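PDB 4PBQ: putative TRAP PERIPLASMIC SOLUTE BINDING PROTEIN from Haemophilus influenzae, which probably captures sugar acids such as L-gulonate, its bound ligand here, in the periplasm and delivers them to a TRAP-type membrane transporter. Local coordinates for residues Ile26-Tyr32 against Thr83-Ile88; Gly135-Tyr141 against Gly234-Leu240. All blocks are in the same frame, centred on the assembly; numbering follows the deposited sequence. Where two conformers were deposited one is given.

How the interactions relate
Both contacts lie in one mixed sheet on the same side of the chain's centre, and both are mostly buried. Interaction 1 pairs two parallel strands, 25-30 and 86-89. Interaction 2 pairs two antiparallel strands, 136-151 and 231-239. They join where 86-89 lies antiparallel to 231-239: Glu85 O and Ser239 N are 2.8 Å apart, Gly87 O and Gln237 N 2.9 Å, both probable hydrogen bonds. Interaction 1 has a charged, partly exposed end and, through Tyr32, a ligand end. Interaction 2 has no salt bridge across it; backbone bonds and aliphatic side chains carry it, with a bulge in one strand.

Interaction 1: Ile26-Tyr32 against Thr83-Ile88; sequences IIKLGHY and TIEAGI. With 2UF (L-gulonate), chain D.
Ala86 CB is wedged between Ile27 and Leu29, 3.8 Å from Ile27 CG2 and 3.8 Å from Leu29 CG. This is the tight part of the contact. Leu29 CG stands anti to the backbone N (chi1 -167°), which lays the branch over Ala86 and Gly87. Helix 38-54 packs on Leu29 from outside the pair. The backbones are bonded in parallel fashion: Ala86 N gives to Lys28 O, Gly30 N to Ala86 O and Ile88 N to Gly30 O. Gly87 has no side chain, which lets Gly30 O come within 3.1 Å of Gly87 CA.

The other end is more open and is polar. Glu85 OE1 takes two bonds from Lys28. The backbone N comes from above the carboxylate plane at 2.9 Å, while NZ arrives on the syn side at 3.0 Å in a salt bridge. Bends at chi3 and chi4 (-59° and -62°) curl the lysine so that NZ also reaches Thr83 O at 2.9 Å. A water links Glu85 OE2 to Ile26 O. These bonds hold the carboxylate from several directions.

In the loop that follows, Tyr32 OH lies 2.8 Å from O3 of L-gulonate, whose other partners include Arg167 and Asn171. A parallel strand pair with a ligand-binding residue near the C-terminal end of a strand is characteristic of the alpha/beta lobes of periplasmic solute-binding proteins.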
# COMPACT_ATOMS: atom_id res chain seq x y z
N ILE A 26 16.71 19.98 -5.32
CA ILE A 26 16.91 18.69 -4.70
C ILE A 26 15.58 18.23 -4.13
O ILE A 26 15.02 18.88 -3.24
CB ILE A 26 17.94 18.74 -3.59
CG1 ILE A 26 19.30 19.15 -4.17
CG2 ILE A 26 18.07 17.39 -2.93
CD1 ILE A 26 20.30 19.50 -3.12
N ILE A 27 15.09 17.13 -4.68
CA ILE A 27 13.83 16.53 -4.26
C ILE A 27 14.09 15.24 -3.47
O ILE A 27 14.54 14.24 -4.02
CB ILE A 27 12.99 16.26 -5.50
CG1 ILE A 27 12.55 17.60 -6.09
CG2 ILE A 27 11.79 15.41 -5.18
CD1 ILE A 27 11.86 17.48 -7.41
N LYS A 28 13.82 15.28 -2.17
CA LYS A 28 14.02 14.11 -1.33
C LYS A 28 12.76 13.27 -1.50
O LYS A 28 11.66 13.82 -1.48
CB LYS A 28 14.17 14.47 0.15
CG LYS A 28 15.34 15.39 0.47
CD LYS A 28 15.53 15.55 1.99
CE LYS A 28 14.30 16.12 2.69
NZ LYS A 28 13.95 17.48 2.21
N LEU A 29 12.95 11.98 -1.69
CA LEU A 29 11.83 11.04 -1.92
C LEU A 29 11.90 9.92 -0.90
O LEU A 29 12.81 9.06 -0.92
CB LEU A 29 11.90 10.49 -3.34
CG LEU A 29 10.64 9.75 -3.81
CD1 LEU A 29 10.71 9.65 -5.32
CD2 LEU A 29 10.48 8.38 -3.18
N GLY A 30 10.93 9.91 0.01
CA GLY A 30 10.96 8.94 1.09
C GLY A 30 9.89 7.87 0.96
O GLY A 30 8.81 8.14 0.48
N HIS A 31 10.23 6.65 1.35
CA HIS A 31 9.23 5.58 1.40
C HIS A 31 9.60 4.56 2.47
O HIS A 31 10.69 4.61 3.05
CB HIS A 31 9.02 4.95 0.03
CG HIS A 31 10.18 4.18 -0.48
ND1 HIS A 31 10.32 2.82 -0.30
CD2 HIS A 31 11.25 4.57 -1.21
CE1 HIS A 31 11.42 2.41 -0.89
NE2 HIS A 31 12.00 3.45 -1.45
N TYR A 32 8.67 3.63 2.73
CA TYR A 32 8.84 2.65 3.80
C TYR A 32 9.34 1.26 3.40
O TYR A 32 9.68 0.45 4.27
CB TYR A 32 7.52 2.49 4.56
CG TYR A 32 6.33 1.83 3.88
CD1 TYR A 32 6.28 0.45 3.71
CD2 TYR A 32 5.22 2.58 3.49
CE1 TYR A 32 5.17 -0.16 3.16
CE2 TYR A 32 4.09 1.96 2.94
CZ TYR A 32 4.08 0.60 2.78
OH TYR A 32 2.96 -0.01 2.24
N THR A 83 8.36 19.81 3.41
CA THR A 83 9.69 19.49 3.89
C THR A 83 10.18 18.14 3.42
O THR A 83 11.37 17.83 3.54
CB THR A 83 9.76 19.54 5.42
OG1 THR A 83 8.88 18.55 5.97
CG2 THR A 83 9.37 20.93 5.92
N ILE A 84 9.27 17.32 2.92
CA ILE A 84 9.65 16.12 2.18
C ILE A 84 9.03 16.26 0.80
O ILE A 84 7.82 16.20 0.64
CB ILE A 84 9.20 14.82 2.87
CG1 ILE A 84 9.89 14.70 4.23
CG2 ILE A 84 9.53 13.60 2.00
CD1 ILE A 84 9.42 13.53 5.07
N GLU A 85 9.87 16.50 -0.19
CA GLU A 85 9.38 16.90 -1.51
C GLU A 85 8.65 15.83 -2.33
O GLU A 85 7.81 16.17 -3.17
CB GLU A 85 10.55 17.49 -2.32
CG GLU A 85 11.13 18.74 -1.70
CD GLU A 85 12.23 18.49 -0.66
OE1 GLU A 85 12.61 17.33 -0.43
OE2 GLU A 85 12.75 19.48 -0.09
N ALA A 86 9.01 14.57 -2.13
CA ALA A 86 8.32 13.45 -2.81
C ALA A 86 8.29 12.22 -1.94
O ALA A 86 8.96 12.14 -0.90
CB ALA A 86 8.97 13.14 -4.15
N GLY A 87 7.48 11.24 -2.32
CA GLY A 87 7.46 10.03 -1.55
C GLY A 87 6.56 8.99 -2.14
O GLY A 87 5.77 9.28 -3.05
N ILE A 88 6.70 7.78 -1.60
CA ILE A 88 5.69 6.73 -1.81
C ILE A 88 5.12 6.35 -0.47
O ILE A 88 5.85 6.06 0.45
CB ILE A 88 6.26 5.48 -2.50
CG1 ILE A 88 6.87 5.85 -3.87
CG2 ILE A 88 5.15 4.41 -2.63
CD1 ILE A 88 7.44 4.71 -4.66
O6A 2UF D . 2.38 -0.23 7.71
C6 2UF D . 1.72 -0.95 6.95
O6B 2UF D . 1.32 -2.10 7.21
C5 2UF D . 1.43 -0.39 5.54
O5 2UF D . 1.30 -1.47 4.65
C4 2UF D . 0.13 0.45 5.54
O4 2UF D . 0.31 1.62 6.36
C3 2UF D . -0.23 0.83 4.09
O3 2UF D . 0.89 1.43 3.36
C2 2UF D . -1.41 1.82 4.06
O2 2UF D . -1.86 1.81 2.72
C1 2UF D . -2.60 1.34 4.95
O1 2UF D . -3.70 2.24 4.72
O HOH W 1 15.60 19.42 -0.63

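Interaction 2: Gly135-Tyr141 against Gly234-Leu240; sequences GIKLLAY and GLLQISL
Tyr141 and Leu235 lie side by side and point the same way, with Leu235 CD1 3.8 Å from Tyr141 CD1. Leu138 shares this face of the sheet. Its CG stands anti to the backbone N (chi1 -175°), which puts CD2 3.4 Å above the Tyr141 ring plane, toward the rim, and CD1 3.6 Å from Leu235 CB. Trp103 meets the Tyr141 ring edge-to-face, and Ala124 O takes the hydroxyl's hydrogen bond. Gln237 continues the row beside Ile136, whose CG2 touches its OE1. The amide NE2 of Gln237 bonds to Leu235 O within its own strand and to Thr89 outside, so the buried group is pinned.

The opposite face carries Lys137, Ala140, Leu236 and Ile238. Lys137 and Ile238 are set at an oblique angle, CB to CG2 3.7 Å. Leu139 sends CD1 to the same Ile238 CG2 at 3.9 Å. Helix 248-281 packs on this side.

Between Leu138 and Ala140 the register slips by one. Leu139 N and Ala140 N both bond to Leu236 O, at 2.8 and 3.2 Å. This is a classic beta bulge. Leu240 N bonds to Gly135 O. Ser239 is the N-cap of the next helix; its OG bonds to Leu79 O and weakly to Lys241 N. The chemistry implies that backbone bonds set the strand pairing, while mainly apolar side chains seal both faces against surrounding parts of the fold.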
# COMPACT_ATOMS: atom_id res chain seq x y z
N GLY A 135 -2.56 19.33 -0.26
CA GLY A 135 -1.16 19.68 -0.46
C GLY A 135 -0.34 18.64 -1.20
O GLY A 135 0.90 18.72 -1.22
N ILE A 136 -0.99 17.69 -1.83
CA ILE A 136 -0.23 16.60 -2.46
C ILE A 136 -0.64 16.43 -3.91
O ILE A 136 -1.83 16.37 -4.23
CB ILE A 136 -0.42 15.28 -1.68
CG1 ILE A 136 0.19 15.37 -0.29
CG2 ILE A 136 0.23 14.11 -2.42
CD1 ILE A 136 -0.08 14.15 0.62
N LYS A 137 0.36 16.34 -4.79
CA LYS A 137 0.14 15.97 -6.18
C LYS A 137 0.44 14.49 -6.39
O LYS A 137 1.56 14.01 -6.15
CB LYS A 137 1.02 16.83 -7.09
CG LYS A 137 1.05 16.37 -8.53
CD LYS A 137 -0.26 16.64 -9.26
CE LYS A 137 -0.13 16.15 -10.71
NZ LYS A 137 -1.31 16.55 -11.51
N LEU A 138 -0.56 13.74 -6.85
CA LEU A 138 -0.36 12.33 -7.15
C LEU A 138 0.19 12.14 -8.54
O LEU A 138 -0.36 12.68 -9.49
CB LEU A 138 -1.68 11.56 -7.05
CG LEU A 138 -1.52 10.04 -7.24
CD1 LEU A 138 -0.71 9.37 -6.20
CD2 LEU A 138 -2.89 9.40 -7.33
N LEU A 139 1.30 11.41 -8.66
CA LEU A 139 1.93 11.15 -9.96
C LEU A 139 1.67 9.74 -10.50
O LEU A 139 1.64 9.56 -11.72
CB LEU A 139 3.44 11.38 -9.89
CG LEU A 139 3.87 12.82 -9.61
CD1 LEU A 139 5.39 12.91 -9.48
CD2 LEU A 139 3.34 13.73 -10.71
N ALA A 140 1.50 8.75 -9.62
CA ALA A 140 1.28 7.38 -10.07
C ALA A 140 0.68 6.49 -8.99
O ALA A 140 1.03 6.61 -7.82
CB ALA A 140 2.59 6.76 -10.56
N TYR A 141 -0.19 5.58 -9.40
CA TYR A 141 -0.59 4.45 -8.58
C TYR A 141 0.24 3.23 -8.93
O TYR A 141 0.12 2.67 -10.05
CB TYR A 141 -2.04 4.09 -8.88
CG TYR A 141 -3.09 5.04 -8.35
CD1 TYR A 141 -3.48 5.03 -7.01
CD2 TYR A 141 -3.73 5.92 -9.22
CE1 TYR A 141 -4.47 5.89 -6.56
CE2 TYR A 141 -4.73 6.77 -8.78
CZ TYR A 141 -5.10 6.74 -7.45
OH TYR A 141 -6.08 7.59 -7.01
N GLY A 234 0.74 1.57 -3.77
CA GLY A 234 1.77 2.49 -3.35
C GLY A 234 1.71 3.74 -4.22
O GLY A 234 1.94 3.68 -5.44
N LEU A 235 1.39 4.87 -3.60
CA LEU A 235 1.16 6.12 -4.32
C LEU A 235 2.45 6.92 -4.44
O LEU A 235 3.05 7.28 -3.43
CB LEU A 235 0.11 6.97 -3.58
CG LEU A 235 -1.38 6.63 -3.78
CD1 LEU A 235 -1.67 5.20 -3.73
CD2 LEU A 235 -2.17 7.42 -2.70
N LEU A 236 2.86 7.20 -5.67
CA LEU A 236 4.02 8.07 -5.90
C LEU A 236 3.52 9.49 -5.96
O LEU A 236 2.68 9.83 -6.81
CB LEU A 236 4.67 7.73 -7.23
CG LEU A 236 5.83 8.62 -7.66
CD1 LEU A 236 6.95 8.61 -6.63
CD2 LEU A 236 6.33 8.10 -9.00
N GLN A 237 4.05 10.32 -5.07
CA GLN A 237 3.51 11.64 -4.82
C GLN A 237 4.60 12.69 -4.79
O GLN A 237 5.73 12.39 -4.45
CB GLN A 237 2.84 11.65 -3.44
CG GLN A 237 1.62 10.76 -3.33
CD GLN A 237 1.33 10.37 -1.89
OE1 GLN A 237 0.61 11.06 -1.16
NE2 GLN A 237 1.96 9.29 -1.45
N ILE A 238 4.24 13.93 -5.12
CA ILE A 238 5.16 15.06 -4.98
C ILE A 238 4.40 16.14 -4.20
O ILE A 238 3.21 16.35 -4.41
CB ILE A 238 5.68 15.53 -6.36
CG1 ILE A 238 6.72 16.64 -6.25
CG2 ILE A 238 4.59 16.01 -7.22
CD1 ILE A 238 7.75 16.55 -7.41
N SER A 239 5.08 16.77 -3.25
CA SER A 239 4.48 17.88 -2.55
C SER A 239 4.00 18.95 -3.52
O SER A 239 4.71 19.33 -4.46
CB SER A 239 5.50 18.51 -1.60
OG SER A 239 4.99 19.69 -1.00
N LEU A 240 2.82 19.47 -3.28
CA LEU A 240 2.28 20.52 -4.14
C LEU A 240 3.14 21.79 -4.07
O LEU A 240 3.27 22.51 -5.06
CB LEU A 240 0.84 20.82 -3.76
CG LEU A 240 0.00 21.59 -4.80
CD1 LEU A 240 -0.13 20.79 -6.10
CD2 LEU A 240 -1.35 21.89 -4.21